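Local structure of S-adenosylmethionine decarboxylase proenzyme (Aquifex aeolicus, 2III) at residues D95-I98 with T99-P103. The protein probably catalyses the decarboxylation of S-adenosylmethionine to S-adenosylmethioninamine, the propylamine donor for spermidine and spermine synthesis, through a pyruvoyl group made by self-cleavage. Numbering follows the deposited sequence.
Sequences DYII and TQLNP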
ATOM      1  N   ASP A  95     -13.635  -1.672  -8.084  1.00 19.38           N
ATOM      2  CA  ASP A  95     -14.968  -2.217  -8.377  1.00 22.43           C
ATOM      3  C   ASP A  95     -14.820  -3.648  -8.880  1.00 26.69           C
ATOM      4  O   ASP A  95     -15.609  -4.536  -8.532  1.00 18.11           O
ATOM      5  CB  ASP A  95     -15.692  -1.393  -9.456  1.00 26.34           C
ATOM      6  CG  ASP A  95     -16.076  -0.001  -8.984  1.00 26.52           C
ATOM      7  OD1 ASP A  95     -16.155   0.215  -7.760  1.00 29.11           O
ATOM      8  OD2 ASP A  95     -16.313   0.875  -9.844  1.00 31.40           O
ATOM      9  N   TYR A  96     -13.806  -3.862  -9.716  1.00 18.10           N
ATOM     10  CA  TYR A  96     -13.543  -5.181 -10.269  1.00 20.95           C
ATOM     11  C   TYR A  96     -13.195  -6.151  -9.140  1.00 24.96           C
ATOM     12  O   TYR A  96     -13.842  -7.183  -8.975  1.00 27.95           O
ATOM     13  CB  TYR A  96     -12.385  -5.125 -11.278  1.00 18.33           C
ATOM     14  CG  TYR A  96     -12.051  -6.478 -11.865  1.00 21.57           C
ATOM     15  CD1 TYR A  96     -12.825  -7.031 -12.888  1.00 23.09           C
ATOM     16  CD2 TYR A  96     -10.996  -7.233 -11.359  1.00 26.81           C
ATOM     17  CE1 TYR A  96     -12.555  -8.306 -13.390  1.00 24.76           C
ATOM     18  CE2 TYR A  96     -10.718  -8.504 -11.851  1.00 33.27           C
ATOM     19  CZ  TYR A  96     -11.499  -9.034 -12.867  1.00 37.06           C
ATOM     20  OH  TYR A  96     -11.217 -10.288 -13.359  1.00 47.23           O
ATOM     21  N   ILE A  97     -12.168  -5.812  -8.365  1.00 21.32           N
ATOM     22  CA  ILE A  97     -11.738  -6.655  -7.258  1.00 19.22           C
ATOM     23  C   ILE A  97     -12.905  -7.009  -6.328  1.00 21.13           C
ATOM     24  O   ILE A  97     -13.099  -8.171  -5.977  1.00 22.39           O
ATOM     25  CB  ILE A  97     -10.599  -5.962  -6.460  1.00 17.02           C
ATOM     26  CG1 ILE A  97      -9.323  -5.947  -7.310  1.00 19.14           C
ATOM     27  CG2 ILE A  97     -10.373  -6.674  -5.128  1.00 21.61           C
ATOM     28  CD1 ILE A  97      -8.178  -5.147  -6.727  1.00 15.48           C
ATOM     29  N   ILE A  98     -13.694  -6.014  -5.940  1.00 21.15           N
ATOM     30  CA  ILE A  98     -14.828  -6.266  -5.059  1.00 25.74           C
ATOM     31  C   ILE A  98     -15.865  -7.210  -5.681  1.00 33.66           C
ATOM     32  O   ILE A  98     -16.326  -8.149  -5.025  1.00 37.74           O
ATOM     33  CB  ILE A  98     -15.521  -4.943  -4.644  1.00 22.05           C
ATOM     34  CG1 ILE A  98     -14.604  -4.156  -3.706  1.00 20.20           C
ATOM     35  CG2 ILE A  98     -16.851  -5.233  -3.936  1.00 21.48           C
ATOM     36  CD1 ILE A  98     -15.159  -2.811  -3.288  1.00  8.98           C
ATOM     37  N   THR A  99     -16.237  -6.976  -6.937  1.00 31.06           N
ATOM     38  CA  THR A  99     -17.227  -7.841  -7.575  1.00 27.44           C
ATOM     39  C   THR A  99     -16.720  -9.261  -7.722  1.00 27.18           C
ATOM     40  O   THR A  99     -17.491 -10.208  -7.605  1.00 28.66           O
ATOM     41  CB  THR A  99     -17.636  -7.351  -8.976  1.00 35.07           C
ATOM     42  OG1 THR A  99     -16.488  -7.345  -9.830  1.00 53.42           O
ATOM     43  CG2 THR A  99     -18.240  -5.957  -8.905  1.00 27.43           C
ATOM     44  N   GLN A 100     -15.429  -9.420  -7.985  1.00 19.00           N
ATOM     45  CA  GLN A 100     -14.884 -10.762  -8.131  1.00 22.04           C
ATOM     46  C   GLN A 100     -14.883 -11.490  -6.793  1.00 25.23           C
ATOM     47  O   GLN A 100     -15.187 -12.679  -6.723  1.00 32.65           O
ATOM     48  CB  GLN A 100     -13.458 -10.711  -8.686  1.00 15.84           C
ATOM     49  CG  GLN A 100     -13.369 -10.132 -10.088  1.00 32.89           C
ATOM     50  CD  GLN A 100     -14.325 -10.807 -11.056  1.00 38.81           C
ATOM     51  OE1 GLN A 100     -14.251 -12.014 -11.277  1.00 45.85           O
ATOM     52  NE2 GLN A 100     -15.231 -10.028 -11.636  1.00 43.18           N
ATOM     53  N   LEU A 101     -14.541 -10.775  -5.729  1.00 23.00           N
ATOM     54  CA  LEU A 101     -14.497 -11.376  -4.398  1.00 26.27           C
ATOM     55  C   LEU A 101     -15.875 -11.460  -3.753  1.00 23.00           C
ATOM     56  O   LEU A 101     -16.096 -12.242  -2.823  1.00 24.96           O
ATOM     57  CB  LEU A 101     -13.549 -10.583  -3.494  1.00 20.11           C
ATOM     58  CG  LEU A 101     -12.080 -10.662  -3.903  1.00 13.75           C
ATOM     59  CD1 LEU A 101     -11.222  -9.966  -2.862  1.00 13.96           C
ATOM     60  CD2 LEU A 101     -11.675 -12.123  -4.052  1.00 12.50           C
ATOM     61  N   ASN A 102     -16.792 -10.635  -4.247  1.00 21.94           N
ATOM     62  CA  ASN A 102     -18.158 -10.606  -3.744  1.00 22.93           C
ATOM     63  C   ASN A 102     -18.260 -10.726  -2.216  1.00 23.12           C
ATOM     64  O   ASN A 102     -18.791 -11.707  -1.688  1.00 19.58           O
ATOM     65  CB  ASN A 102     -18.968 -11.719  -4.418  1.00 18.37           C
ATOM     66  CG  ASN A 102     -20.410 -11.763  -3.947  1.00 24.88           C
ATOM     67  OD1 ASN A 102     -21.116 -10.754  -3.964  1.00 32.22           O
ATOM     68  ND2 ASN A 102     -20.858 -12.941  -3.534  1.00 28.23           N
ATOM     69  N   PRO A 103     -17.742  -9.725  -1.486  1.00 25.18           N
ATOM     70  CA  PRO A 103     -17.794  -9.742  -0.018  1.00 23.50           C
ATOM     71  C   PRO A 103     -19.205  -9.443   0.494  1.00 25.14           C
ATOM     72  O   PRO A 103     -20.006  -8.834  -0.211  1.00 27.36           O
ATOM     73  CB  PRO A 103     -16.809  -8.646   0.369  1.00 18.78           C
ATOM     74  CG  PRO A 103     -16.981  -7.654  -0.751  1.00 24.28           C
ATOM     75  CD  PRO A 103     -16.987  -8.554  -1.971  1.00 22.57           C
TER
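Y96 and Q100, one turn apart on helix 87-101, meet by a CH-pi contact: Q100 CG sits 3.7 Å from the centroid of the Y96 ring, 18° off its normal. Y96 CG lies anti to the backbone N (chi1 179°), which sends the ring outward and leans it toward the C-terminal end, where Q100 meets it; the bend at chi2 folds the Q100 chain back over the ring, and the amide plane ends 13° from that of the ring. Replacing Y96 with alanine would probably strip Q100 CG of its aromatic platform and leave the amide freer to turn. Y96 O is gripped twice, by Q100 N at 2.9 Å and by T99 OG1 at 2.8 Å, the hydroxyl approaching tilted from the carbonyl plane. The inner side is the closely packed one: I97 and L101 are both buried, side by side (CG2 to CD1 4.1 Å). On the solvent side T99, Q100 and N102 are exposed, and the bond from Q100 NE2 to T99 OG1 (3.5 Å) is weak. P103 CD packs 3.9 Å from I98 CG2, just after N102 takes positive phi. This is a helix C-terminus in a two-layer alpha-beta sandwich, its apolar face set on the antiparallel sheet (V79, A77, L13) and against helix 24-37 (L31).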